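Local coordinates for protein probable oxidoreductase (PDB 4B7C) that probably acts as an NADP-dependent oxidoreductase of the medium-chain dehydrogenase/reductase superfamily, with a GroES-like domain beside a Rossmann-fold domain, at residues 8-13 with 71-76; 31-36 with 105-110; 43-48 with 101-106; 49-54 with 75-80. All coordinates share one frame; numbering follows the deposited sequence.

Interaction 1 (8-13 with 71-76)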
loop_
_atom_site.group_PDB
_atom_site.type_symbol
_atom_site.label_atom_id
_atom_site.label_comp_id
_atom_site.label_asym_id
_atom_site.label_seq_id
_atom_site.Cartn_x
_atom_site.Cartn_y
_atom_site.Cartn_z
ATOM N N ASN B 8 -37.244 -2.601 -26.717
ATOM C CA ASN B 8 -35.948 -2.301 -26.102
ATOM C C ASN B 8 -34.983 -3.447 -26.367
ATOM O O ASN B 8 -35.133 -4.527 -25.811
ATOM C CB ASN B 8 -36.108 -2.086 -24.589
ATOM C CG ASN B 8 -34.806 -1.688 -23.909
ATOM O OD1 ASN B 8 -33.920 -1.078 -24.528
ATOM N ND2 ASN B 8 -34.677 -2.040 -22.629
ATOM N N ARG B 9 -33.993 -3.211 -27.224
ATOM C CA ARG B 9 -32.966 -4.220 -27.470
ATOM C C ARG B 9 -31.968 -4.167 -26.323
ATOM O O ARG B 9 -31.555 -3.082 -25.898
ATOM C CB ARG B 9 -32.229 -3.999 -28.789
ATOM C CG ARG B 9 -33.128 -3.963 -30.023
ATOM C CD ARG B 9 -32.345 -3.531 -31.245
ATOM N NE ARG B 9 -31.785 -2.198 -31.085
ATOM C CZ ARG B 9 -30.793 -1.704 -31.816
ATOM N NH1 ARG B 9 -30.224 -2.421 -32.781
ATOM N NH2 ARG B 9 -30.357 -0.481 -31.572
ATOM N N GLN B 10 -31.571 -5.347 -25.852
ATOM C CA GLN B 10 -30.669 -5.468 -24.711
ATOM C C GLN B 10 -29.613 -6.535 -24.935
ATOM O O GLN B 10 -29.890 -7.589 -25.511
ATOM C CB GLN B 10 -31.432 -5.863 -23.458
ATOM C CG GLN B 10 -32.646 -5.036 -23.114
ATOM C CD GLN B 10 -33.299 -5.570 -21.849
ATOM O OE1 GLN B 10 -33.549 -6.768 -21.734
ATOM N NE2 GLN B 10 -33.526 -4.693 -20.872
ATOM N N TYR B 11 -28.410 -6.259 -24.461
ATOM C CA TYR B 11 -27.399 -7.292 -24.320
ATOM C C TYR B 11 -27.391 -7.769 -22.881
ATOM O O TYR B 11 -27.108 -6.998 -21.960
ATOM C CB TYR B 11 -26.017 -6.812 -24.727
ATOM C CG TYR B 11 -25.746 -7.008 -26.183
ATOM C CD1 TYR B 11 -25.529 -8.283 -26.702
ATOM C CD2 TYR B 11 -25.706 -5.923 -27.054
ATOM C CE1 TYR B 11 -25.275 -8.470 -28.048
ATOM C CE2 TYR B 11 -25.465 -6.103 -28.399
ATOM C CZ TYR B 11 -25.248 -7.382 -28.891
ATOM O OH TYR B 11 -25.011 -7.555 -30.226
ATOM N N GLN B 12 -27.731 -9.042 -22.703
ATOM C CA GLN B 12 -27.719 -9.663 -21.386
ATOM C C GLN B 12 -26.460 -10.493 -21.215
ATOM O O GLN B 12 -25.905 -10.997 -22.186
ATOM C CB GLN B 12 -28.932 -10.552 -21.187
ATOM C CG GLN B 12 -30.252 -9.815 -21.253
ATOM C CD GLN B 12 -31.447 -10.746 -21.194
ATOM O OE1 GLN B 12 -31.298 -11.967 -21.237
ATOM N NE2 GLN B 12 -32.645 -10.172 -21.107
ATOM N N LEU B 13 -26.002 -10.609 -19.974
ATOM C CA LEU B 13 -24.889 -11.502 -19.656
ATOM C C LEU B 13 -25.404 -12.938 -19.693
ATOM O O LEU B 13 -26.280 -13.310 -18.912
ATOM C CB LEU B 13 -24.281 -11.177 -18.296
ATOM C CG LEU B 13 -23.045 -11.994 -17.887
ATOM C CD1 LEU B 13 -21.872 -11.678 -18.804
ATOM C CD2 LEU B 13 -22.695 -11.746 -16.427
ATOM N N GLY B 71 -28.317 -13.434 -17.078
ATOM C CA GLY B 71 -29.637 -13.047 -17.588
ATOM C C GLY B 71 -29.991 -11.572 -17.378
ATOM O O GLY B 71 -31.009 -11.098 -17.871
ATOM N N GLU B 72 -29.147 -10.849 -16.653
ATOM C CA GLU B 72 -29.338 -9.410 -16.439
ATOM C C GLU B 72 -28.743 -8.618 -17.595
ATOM O O GLU B 72 -27.753 -9.026 -18.201
ATOM C CB GLU B 72 -28.660 -8.925 -15.155
ATOM C CG GLU B 72 -29.435 -9.162 -13.869
ATOM C CD GLU B 72 -28.724 -8.611 -12.633
ATOM O OE1 GLU B 72 -27.609 -8.032 -12.745
ATOM O OE2 GLU B 72 -29.300 -8.765 -11.537
ATOM N N VAL B 73 -29.334 -7.458 -17.865
ATOM C CA VAL B 73 -28.766 -6.531 -18.836
ATOM C C VAL B 73 -27.360 -6.150 -18.407
ATOM O O VAL B 73 -27.125 -5.810 -17.255
ATOM C CB VAL B 73 -29.622 -5.261 -18.973
ATOM C CG1 VAL B 73 -28.985 -4.299 -19.975
ATOM C CG2 VAL B 73 -31.027 -5.641 -19.400
ATOM N N MET B 74 -26.426 -6.215 -19.339
ATOM C CA MET B 74 -25.042 -5.906 -19.041
ATOM C C MET B 74 -24.891 -4.464 -18.523
ATOM O O MET B 74 -25.504 -3.530 -19.047
ATOM C CB MET B 74 -24.157 -6.110 -20.269
ATOM C CG MET B 74 -22.684 -5.788 -20.045
ATOM S SD MET B 74 -21.926 -6.647 -18.671
ATOM C CE MET B 74 -20.344 -5.814 -18.690
ATOM N N ARG B 75 -24.071 -4.305 -17.487
ATOM C CA ARG B 75 -23.840 -2.997 -16.873
ATOM C C ARG B 75 -23.029 -2.092 -17.793
ATOM O O ARG B 75 -22.053 -2.515 -18.392
ATOM C CB ARG B 75 -23.121 -3.141 -15.521
ATOM C CG ARG B 75 -22.820 -1.821 -14.815
ATOM C CD ARG B 75 -22.231 -1.965 -13.411
ATOM N NE ARG B 75 -23.047 -2.862 -12.597
ATOM C CZ ARG B 75 -22.623 -3.938 -11.939
ATOM N NH1 ARG B 75 -21.338 -4.301 -11.942
ATOM N NH2 ARG B 75 -23.508 -4.651 -11.253
ATOM N N ALA B 76 -23.437 -0.832 -17.897
ATOM C CA ALA B 76 -22.690 0.178 -18.661
ATOM C C ALA B 76 -23.070 1.579 -18.211
ATOM O O ALA B 76 -24.250 1.883 -18.057
ATOM C CB ALA B 76 -22.968 0.038 -20.148
#
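The N-terminal beta hairpin of strands 7-13 and 26-32 is tied here to the loop entering strand 77-85 of the GroES-like domain, with Gln12 and Val73 forming a single backbone bridge, their CA atoms 4.2 Å apart. The touching parts run 106° apart, consistent with a pairing confined to one bridge. Three backbone hydrogen bonds hold it: Met74 N to Tyr11 O at 2.8 Å, Leu13 N to Glu72 O at 3.0 Å, and Gly71 N to Leu13 O at 2.7 Å. Gly71 closes the series with a positive phi of 85°, at which a CB would press on the preceding carbonyl.

Val73 meets Gln10 crosswise. The valine CG2, anti to its own carbonyl carbon, abuts the amide, and the 3.1 Å approach of Val73 CG2 to Gln10 NE2 marks tight packing. That amide is steadied from outside by Gln103 and Thr31. Met74 sets CB against Tyr11 O while its bent end turns off toward Met54 and Met58 of helix 53-58. Gln12, extended beyond CG, runs past the glycine carbonyl, bringing its CD to 3.4 Å from Gly71 O.

Interaction 2 (31-36 with 105-110)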
loop_
_atom_site.group_PDB
_atom_site.type_symbol
_atom_site.label_atom_id
_atom_site.label_comp_id
_atom_site.label_asym_id
_atom_site.label_seq_id
_atom_site.Cartn_x
_atom_site.Cartn_y
_atom_site.Cartn_z
ATOM N N THR B 31 -36.866 -6.950 -25.897
ATOM C CA THR B 31 -37.807 -6.897 -24.791
ATOM C C THR B 31 -38.807 -5.773 -25.029
ATOM O O THR B 31 -38.439 -4.703 -25.523
ATOM C CB THR B 31 -37.069 -6.642 -23.469
ATOM O OG1 THR B 31 -36.036 -7.627 -23.308
ATOM C CG2 THR B 31 -38.030 -6.738 -22.280
ATOM N N PRO B 32 -40.078 -5.995 -24.662
ATOM C CA PRO B 32 -41.016 -4.886 -24.804
ATOM C C PRO B 32 -40.667 -3.734 -23.871
ATOM O O PRO B 32 -40.358 -3.948 -22.698
ATOM C CB PRO B 32 -42.378 -5.493 -24.422
ATOM C CG PRO B 32 -42.172 -6.963 -24.329
ATOM C CD PRO B 32 -40.713 -7.202 -24.113
ATOM N N LEU B 33 -40.744 -2.518 -24.396
ATOM C CA LEU B 33 -40.432 -1.336 -23.605
ATOM C C LEU B 33 -41.558 -1.074 -22.617
ATOM O O LEU B 33 -42.694 -0.810 -23.025
ATOM C CB LEU B 33 -40.247 -0.109 -24.496
ATOM C CG LEU B 33 -39.843 1.175 -23.777
ATOM C CD1 LEU B 33 -38.516 1.002 -23.048
ATOM C CD2 LEU B 33 -39.780 2.318 -24.781
ATOM N N GLY B 34 -41.236 -1.097 -21.327
ATOM C CA GLY B 34 -42.227 -0.797 -20.288
ATOM C C GLY B 34 -42.458 0.691 -20.075
ATOM O O GLY B 34 -42.054 1.528 -20.890
ATOM N N GLU B 35 -43.131 1.023 -18.978
ATOM C CA GLU B 35 -43.341 2.421 -18.560
ATOM C C GLU B 35 -42.697 2.610 -17.193
ATOM O O GLU B 35 -42.676 1.687 -16.400
ATOM C CB GLU B 35 -44.845 2.792 -18.590
ATOM C CG GLU B 35 -45.759 2.006 -17.690
ATOM C CD GLU B 35 -47.224 2.425 -17.839
ATOM O OE1 GLU B 35 -47.659 2.370 -18.997
ATOM O OE2 GLU B 35 -47.944 2.797 -16.857
ATOM N N PRO B 36 -42.126 3.794 -16.925
ATOM C CA PRO B 36 -41.572 3.959 -15.585
ATOM C C PRO B 36 -42.655 3.977 -14.525
ATOM O O PRO B 36 -43.715 4.580 -14.716
ATOM C CB PRO B 36 -40.878 5.326 -15.651
ATOM C CG PRO B 36 -41.631 6.071 -16.692
ATOM C CD PRO B 36 -42.019 5.035 -17.709
ATOM N N TYR B 105 -32.957 1.546 -24.132
ATOM C CA TYR B 105 -33.674 2.358 -23.152
ATOM C C TYR B 105 -33.385 1.900 -21.740
ATOM O O TYR B 105 -33.304 0.695 -21.482
ATOM C CB TYR B 105 -35.186 2.251 -23.351
ATOM C CG TYR B 105 -35.701 2.776 -24.661
ATOM C CD1 TYR B 105 -36.076 4.111 -24.798
ATOM C CD2 TYR B 105 -35.832 1.939 -25.763
ATOM C CE1 TYR B 105 -36.562 4.598 -25.996
ATOM C CE2 TYR B 105 -36.308 2.418 -26.969
ATOM C CZ TYR B 105 -36.685 3.749 -27.075
ATOM O OH TYR B 105 -37.152 4.234 -28.265
ATOM N N PHE B 106 -33.237 2.865 -20.835
ATOM C CA PHE B 106 -33.142 2.591 -19.402
ATOM C C PHE B 106 -34.436 2.983 -18.720
ATOM O O PHE B 106 -34.929 4.100 -18.913
ATOM C CB PHE B 106 -31.986 3.346 -18.746
ATOM C CG PHE B 106 -32.039 3.334 -17.237
ATOM C CD1 PHE B 106 -31.480 2.287 -16.515
ATOM C CD2 PHE B 106 -32.678 4.366 -16.536
ATOM C CE1 PHE B 106 -31.530 2.268 -15.133
ATOM C CE2 PHE B 106 -32.735 4.347 -15.153
ATOM C CZ PHE B 106 -32.164 3.295 -14.447
ATOM N N ILE B 107 -34.980 2.062 -17.937
ATOM C CA ILE B 107 -36.100 2.339 -17.048
ATOM C C ILE B 107 -35.736 1.904 -15.643
ATOM O O ILE B 107 -35.378 0.756 -15.416
ATOM C CB ILE B 107 -37.394 1.615 -17.437
ATOM C CG1 ILE B 107 -37.933 2.139 -18.768
ATOM C CG2 ILE B 107 -38.475 1.834 -16.403
ATOM C CD1 ILE B 107 -39.275 1.513 -19.142
ATOM N N GLY B 108 -35.814 2.837 -14.704
ATOM C CA GLY B 108 -35.523 2.527 -13.313
ATOM C C GLY B 108 -35.303 3.736 -12.426
ATOM O O GLY B 108 -35.425 4.891 -12.865
ATOM N N GLU B 109 -34.915 3.452 -11.190
ATOM C CA GLU B 109 -34.528 4.472 -10.234
ATOM C C GLU B 109 -33.209 5.097 -10.657
ATOM O O GLU B 109 -32.251 4.386 -10.931
ATOM C CB GLU B 109 -34.391 3.865 -8.836
ATOM C CG GLU B 109 -35.735 3.525 -8.190
ATOM C CD GLU B 109 -36.268 2.148 -8.569
ATOM O OE1 GLU B 109 -35.533 1.286 -9.095
ATOM O OE2 GLU B 109 -37.457 1.929 -8.337
ATOM N N PRO B 110 -33.139 6.436 -10.713
ATOM C CA PRO B 110 -31.920 7.107 -11.190
ATOM C C PRO B 110 -30.852 7.230 -10.114
ATOM O O PRO B 110 -30.283 8.305 -9.892
ATOM C CB PRO B 110 -32.427 8.483 -11.614
ATOM C CG PRO B 110 -33.528 8.746 -10.666
ATOM C CD PRO B 110 -34.190 7.413 -10.393
#
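Leu33 drops a methyl onto the ring of Tyr105 almost exactly at its centre: CD2 stands 3.9 Å from the centroid and only 1° off the ring normal, a face-on CH-pi contact. The leucine side chain stands roughly perpendicular to that of the tyrosine, and its other branch takes a second position, with Leu33 CD1 3.6 Å from Tyr105 CB. With CG anti to the backbone N (chi1 -177°), Leu33 can thus straddle the root and the face of the tyrosine at once.

Two residues after Tyr105, Ile107 splits its contacts by branch. Ile107 CD1 packs at 4.0 Å against Leu33 CD1. The same methyl, Ile107 CD1, closes to 3.3 Å on Gly34 O. Ile107 CG2 points instead to Pro36, meeting Pro36 CA at 3.8 Å. Tyr105 and Ile107 both direct their CB toward the loop, while Phe106 between them directs its own away, the alternation expected of a strand. Leu83 of strand 77-85 also touches Tyr105. The evidence is therefore of apolar packing at the surface: the loop that follows the N-terminal hairpin lies over one face of strand 105-108, which pairs antiparallel with strand 41-49 in the sheet of the GroES-like domain.

Interaction 3 (43-48 with 101-106)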
loop_
_atom_site.group_PDB
_atom_site.type_symbol
_atom_site.label_atom_id
_atom_site.label_comp_id
_atom_site.label_asym_id
_atom_site.label_seq_id
_atom_site.Cartn_x
_atom_site.Cartn_y
_atom_site.Cartn_z
ATOM N N VAL B 43 -35.250 6.664 -19.858
ATOM C CA VAL B 43 -34.177 7.342 -20.583
ATOM C C VAL B 43 -33.917 6.672 -21.930
ATOM O O VAL B 43 -33.826 5.439 -22.020
ATOM C CB VAL B 43 -32.852 7.347 -19.802
ATOM C CG1 VAL B 43 -31.727 7.894 -20.665
ATOM C CG2 VAL B 43 -32.965 8.152 -18.510
ATOM N N LYS B 44 -33.823 7.487 -22.985
ATOM C CA LYS B 44 -33.356 7.007 -24.284
ATOM C C LYS B 44 -31.839 7.045 -24.271
ATOM O O LYS B 44 -31.245 8.115 -24.196
ATOM C CB LYS B 44 -33.889 7.856 -25.442
ATOM C CG LYS B 44 -33.313 7.466 -26.806
ATOM C CD LYS B 44 -33.774 6.084 -27.264
ATOM C CE LYS B 44 -32.902 5.483 -28.377
ATOM N NZ LYS B 44 -31.751 4.658 -27.876
ATOM N N ASN B 45 -31.216 5.872 -24.307
ATOM C CA ASN B 45 -29.761 5.798 -24.257
ATOM C C ASN B 45 -29.156 6.283 -25.575
ATOM O O ASN B 45 -29.575 5.859 -26.647
ATOM C CB ASN B 45 -29.291 4.375 -23.935
ATOM C CG ASN B 45 -29.740 3.899 -22.559
ATOM O OD1 ASN B 45 -30.251 4.679 -21.741
ATOM N ND2 ASN B 45 -29.523 2.607 -22.283
ATOM N N GLU B 46 -28.170 7.166 -25.484
ATOM C CA GLU B 46 -27.562 7.758 -26.678
ATOM C C GLU B 46 -26.122 7.310 -26.901
ATOM O O GLU B 46 -25.741 6.956 -28.021
ATOM C CB GLU B 46 -27.621 9.288 -26.608
ATOM C CG GLU B 46 -29.041 9.855 -26.756
ATOM C CD GLU B 46 -29.182 11.123 -27.594
ATOM O OE1 GLU B 46 -28.143 11.755 -27.968
ATOM O OE2 GLU B 46 -30.377 11.461 -27.890
ATOM N N TYR B 47 -25.333 7.356 -25.835
ATOM C CA TYR B 47 -23.952 6.917 -25.866
ATOM C C TYR B 47 -23.639 6.075 -24.629
ATOM O O TYR B 47 -24.034 6.416 -23.517
ATOM C CB TYR B 47 -23.002 8.093 -25.905
ATOM C CG TYR B 47 -23.119 8.932 -27.148
ATOM C CD1 TYR B 47 -22.365 8.635 -28.280
ATOM C CD2 TYR B 47 -23.975 10.021 -27.187
ATOM C CE1 TYR B 47 -22.456 9.402 -29.424
ATOM C CE2 TYR B 47 -24.073 10.803 -28.319
ATOM C CZ TYR B 47 -23.320 10.491 -29.437
ATOM O OH TYR B 47 -23.406 11.249 -30.564
ATOM N N LEU B 48 -22.895 4.994 -24.844
ATOM C CA LEU B 48 -22.466 4.097 -23.766
ATOM C C LEU B 48 -20.965 4.061 -23.635
ATOM O O LEU B 48 -20.233 4.131 -24.624
ATOM C CB LEU B 48 -22.968 2.685 -23.994
ATOM C CG LEU B 48 -24.480 2.535 -24.108
ATOM C CD1 LEU B 48 -24.804 1.082 -24.406
ATOM C CD2 LEU B 48 -25.239 3.042 -22.876
ATOM N N GLY B 101 -26.959 0.913 -18.813
ATOM C CA GLY B 101 -26.997 -0.474 -19.283
ATOM C C GLY B 101 -26.789 -0.598 -20.788
ATOM O O GLY B 101 -26.984 0.370 -21.537
ATOM N N VAL B 102 -26.393 -1.795 -21.231
ATOM C CA VAL B 102 -26.150 -2.043 -22.649
ATOM C C VAL B 102 -27.481 -2.347 -23.312
ATOM O O VAL B 102 -27.835 -3.507 -23.554
ATOM C CB VAL B 102 -25.137 -3.176 -22.908
ATOM C CG1 VAL B 102 -24.922 -3.341 -24.405
ATOM C CG2 VAL B 102 -23.796 -2.878 -22.236
ATOM N N GLN B 103 -28.213 -1.279 -23.615
ATOM C CA GLN B 103 -29.572 -1.377 -24.124
ATOM C C GLN B 103 -30.020 -0.054 -24.769
ATOM O O GLN B 103 -29.342 0.964 -24.648
ATOM C CB GLN B 103 -30.543 -1.754 -23.005
ATOM C CG GLN B 103 -30.517 -0.803 -21.827
ATOM C CD GLN B 103 -31.358 -1.261 -20.666
ATOM O OE1 GLN B 103 -32.265 -2.095 -20.807
ATOM N NE2 GLN B 103 -31.064 -0.702 -19.489
ATOM N N ASP B 104 -31.149 -0.103 -25.470
ATOM C CA ASP B 104 -31.710 1.085 -26.148
ATOM C C ASP B 104 -32.279 2.085 -25.142
ATOM O O ASP B 104 -32.125 3.297 -25.301
ATOM C CB ASP B 104 -32.838 0.704 -27.113
ATOM C CG ASP B 104 -32.336 0.060 -28.395
ATOM O OD1 ASP B 104 -31.362 0.559 -28.999
ATOM O OD2 ASP B 104 -32.929 -0.977 -28.787
ATOM N N TYR B 105 -32.957 1.546 -24.132
ATOM C CA TYR B 105 -33.674 2.358 -23.152
ATOM C C TYR B 105 -33.385 1.900 -21.740
ATOM O O TYR B 105 -33.304 0.695 -21.482
ATOM C CB TYR B 105 -35.186 2.251 -23.351
ATOM C CG TYR B 105 -35.701 2.776 -24.661
ATOM C CD1 TYR B 105 -36.076 4.111 -24.798
ATOM C CD2 TYR B 105 -35.832 1.939 -25.763
ATOM C CE1 TYR B 105 -36.562 4.598 -25.996
ATOM C CE2 TYR B 105 -36.308 2.418 -26.969
ATOM C CZ TYR B 105 -36.685 3.749 -27.075
ATOM O OH TYR B 105 -37.152 4.234 -28.265
ATOM N N PHE B 106 -33.237 2.865 -20.835
ATOM C CA PHE B 106 -33.142 2.591 -19.402
ATOM C C PHE B 106 -34.436 2.983 -18.720
ATOM O O PHE B 106 -34.929 4.100 -18.913
ATOM C CB PHE B 106 -31.986 3.346 -18.746
ATOM C CG PHE B 106 -32.039 3.334 -17.237
ATOM C CD1 PHE B 106 -31.480 2.287 -16.515
ATOM C CD2 PHE B 106 -32.678 4.366 -16.536
ATOM C CE1 PHE B 106 -31.530 2.268 -15.133
ATOM C CE2 PHE B 106 -32.735 4.347 -15.153
ATOM C CZ PHE B 106 -32.164 3.295 -14.447
#
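Val43 and Phe106 form an antiparallel hydrogen-bonded pair, and Lys44 and Tyr105 the adjoining non-hydrogen-bonded pair. The first is defined by Val43 N to Phe106 O at 2.8 Å and Phe106 N to Val43 O at 2.9 Å. The last backbone bond is Asn45 N to Asp104 O at 2.9 Å. Beyond the Lys44-Tyr105 pair, residues 101-104 leave the strand as a loop, in which Val102 centres an inverse gamma turn. Further along strand 41-49, Glu46 and Tyr47 both face Val79 in a classic beta bulge.

Side chains donate to carbonyls at the same place. Lys44 NZ reaches Asp104 O at 2.9 Å, from the opposite face of its carbonyl plane to Asn45 N. Bends at chi2 (67°) and chi4 (90°) curl the lysine back so that Lys44 NZ also reaches its neighbour's carbonyl, Asn45 O, at 2.8 Å, in plane and on a lone pair. Asn45 ND2 binds Gln103 O at 2.9 Å from above the carbonyl plane, 58° out of it, and also serves Leu100 O.

Among carbon contacts, Lys44 CD lies obliquely against the Tyr105 ring, 3.4 Å from Tyr105 CE1, and Leu48 places its methyls against Gly101 and Val102.

The chemistry is uneven. Asn45 OD1 is buried without a partner, whereas the ammonium is gripped by two carbonyls. The carboxylate of Asp104 is salt-bridged to Arg9, and Asp104 OD1 stays 4.3 Å from Lys44 NZ, too far for a salt bridge, yet its charge would probably still favour a protonated lysine.

Interaction 4 (49-54 with 75-80)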
loop_
_atom_site.group_PDB
_atom_site.type_symbol
_atom_site.label_atom_id
_atom_site.label_comp_id
_atom_site.label_asym_id
_atom_site.label_seq_id
_atom_site.Cartn_x
_atom_site.Cartn_y
_atom_site.Cartn_z
ATOM N N SER B 49 -20.515 4.026 -22.386
ATOM C CA SER B 49 -19.101 3.961 -22.079
ATOM C C SER B 49 -18.639 2.505 -22.108
ATOM O O SER B 49 -19.165 1.658 -21.396
ATOM C CB SER B 49 -18.800 4.555 -20.714
ATOM O OG SER B 49 -17.431 4.354 -20.389
ATOM N N LEU B 50 -17.666 2.222 -22.961
ATOM C CA LEU B 50 -17.017 0.922 -22.949
ATOM C C LEU B 50 -15.711 1.065 -22.166
ATOM O O LEU B 50 -14.826 1.836 -22.562
ATOM C CB LEU B 50 -16.796 0.400 -24.371
ATOM C CG LEU B 50 -17.977 -0.329 -25.033
ATOM C CD1 LEU B 50 -19.300 0.403 -24.882
ATOM C CD2 LEU B 50 -17.678 -0.541 -26.509
ATOM N N ASP B 51 -15.627 0.305 -21.064
ATOM C CA ASP B 51 -14.553 0.409 -20.060
ATOM C C ASP B 51 -13.953 -0.946 -19.704
ATOM O O ASP B 51 -14.689 -1.918 -19.529
ATOM C CB ASP B 51 -15.059 0.945 -18.697
ATOM C CG ASP B 51 -15.798 2.289 -18.803
ATOM O OD1 ASP B 51 -15.214 3.229 -19.383
ATOM O OD2 ASP B 51 -16.945 2.422 -18.287
ATOM N N PRO B 52 -12.623 -0.999 -19.514
ATOM C CA PRO B 52 -11.982 -2.267 -19.100
ATOM C C PRO B 52 -12.587 -2.865 -17.835
ATOM O O PRO B 52 -12.600 -4.095 -17.682
ATOM C CB PRO B 52 -10.522 -1.857 -18.857
ATOM C CG PRO B 52 -10.322 -0.659 -19.724
ATOM C CD PRO B 52 -11.631 0.078 -19.665
ATOM N N ALA B 53 -13.074 -2.004 -16.936
ATOM C CA ALA B 53 -13.739 -2.456 -15.702
ATOM C C ALA B 53 -14.904 -3.400 -15.982
ATOM O O ALA B 53 -15.297 -4.185 -15.114
ATOM C CB ALA B 53 -14.200 -1.273 -14.861
ATOM N N MET B 54 -15.442 -3.335 -17.197
ATOM C CA MET B 54 -16.535 -4.239 -17.612
ATOM C C MET B 54 -16.166 -5.721 -17.489
ATOM O O MET B 54 -17.013 -6.580 -17.215
ATOM C CB MET B 54 -16.947 -3.967 -19.056
ATOM C CG MET B 54 -17.859 -2.772 -19.206
ATOM S SD MET B 54 -18.190 -2.338 -20.897
ATOM C CE MET B 54 -19.869 -1.697 -20.857
ATOM N N ARG B 75 -24.071 -4.305 -17.487
ATOM C CA ARG B 75 -23.840 -2.997 -16.873
ATOM C C ARG B 75 -23.029 -2.092 -17.793
ATOM O O ARG B 75 -22.053 -2.515 -18.392
ATOM C CB ARG B 75 -23.121 -3.141 -15.521
ATOM C CG ARG B 75 -22.820 -1.821 -14.815
ATOM C CD ARG B 75 -22.231 -1.965 -13.411
ATOM N NE ARG B 75 -23.047 -2.862 -12.597
ATOM C CZ ARG B 75 -22.623 -3.938 -11.939
ATOM N NH1 ARG B 75 -21.338 -4.301 -11.942
ATOM N NH2 ARG B 75 -23.508 -4.651 -11.253
ATOM N N ALA B 76 -23.437 -0.832 -17.897
ATOM C CA ALA B 76 -22.690 0.178 -18.661
ATOM C C ALA B 76 -23.070 1.579 -18.211
ATOM O O ALA B 76 -24.250 1.883 -18.057
ATOM C CB ALA B 76 -22.968 0.038 -20.148
ATOM N N LEU B 77 -22.071 2.412 -18.010
ATOM C CA LEU B 77 -22.292 3.825 -17.816
ATOM C C LEU B 77 -22.637 4.423 -19.173
ATOM O O LEU B 77 -22.131 3.998 -20.216
ATOM C CB LEU B 77 -21.062 4.523 -17.227
ATOM C CG LEU B 77 -20.680 4.116 -15.790
ATOM C CD1 LEU B 77 -19.329 4.720 -15.417
ATOM C CD2 LEU B 77 -21.728 4.472 -14.757
ATOM N N GLY B 78 -23.510 5.408 -19.168
ATOM C CA GLY B 78 -23.919 6.038 -20.411
ATOM C C GLY B 78 -24.490 7.420 -20.228
ATOM O O GLY B 78 -24.726 7.861 -19.101
ATOM N N VAL B 79 -24.708 8.085 -21.362
ATOM C CA VAL B 79 -25.438 9.337 -21.392
ATOM C C VAL B 79 -26.679 9.156 -22.232
ATOM O O VAL B 79 -26.661 8.513 -23.284
ATOM C CB VAL B 79 -24.624 10.520 -21.945
ATOM C CG1 VAL B 79 -23.729 11.075 -20.840
ATOM C CG2 VAL B 79 -23.796 10.117 -23.146
ATOM N N GLY B 80 -27.765 9.735 -21.759
ATOM C CA GLY B 80 -29.044 9.609 -22.439
ATOM C C GLY B 80 -29.988 10.748 -22.141
ATOM O O GLY B 80 -29.728 11.577 -21.268
#
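Met54, in helix 53-58, reaches across to Ala76 and can be traced atom by atom. Met54 CB lies beside Asp51 O at 3.1 Å, the same oxygen that accepts the hydrogen bond from Met54 N. Next along the chain, Met54 CG is 3.3 Å from Asp51 O. The sulfur then receives a weak but straight bond, Asp51 N to Met54 SD at 3.7 Å with 171° at the hydrogen, a weak tether from the turn that precedes it. A bend at chi3 (147°) swings the terminal methyl over to the other segment, where Met54 CE meets Arg75 O at 3.4 Å and Ala76 CB at 3.6 Å. Phe316 and Leu320 of helix 316-321 also pack on this methionine.

The second anchor is backbone: Ser49 N donates to Leu77 O at 2.7 Å, nearly linear at 172°. Alongside it, Ser49 CB and Leu77 CB sit 4.2 Å apart. The polar ends of Ser49 and Asp51 both engage Lys331, which salt-bridges Asp51 OD1 and hydrogen-bonds Ser49 OG.

Here Ser49, the last residue of strand 41-49, bonds to Leu77, and the chain then turns into helix 53-58. Pro52 touches Ile250 and Leu77 touches Met132, contacts consistent with a place near the junction of GroES-like and Rossmann domains in a medium-chain dehydrogenase/reductase.

In the fold
Starting from the N terminus, segment 8-13 of strand 7-13 is caught by loop 71-76 in interaction 1, closing a loop of 57 residues. Segments 31-36 and 43-48 lie inside that loop but find their partners beyond it, at 105-110 and 101-106, so interactions 2 and 3 both cross interaction 1. They end on the same stretch of chain, sharing Tyr105 and Phe106. Interaction 4 (49-54 with 75-80) spans only 20 residues, nests within the loops of both, and shares Arg75 and Ala76 with interaction 1. Asn8 OD1 bonds to Tyr105 N between interactions 1 and 2, and Gly101 N to Ala76 O between 3 and 4; interactions 2 and 4 do not touch. Together they connect the N-terminal hairpin, the mixed sheet and helix 53-58.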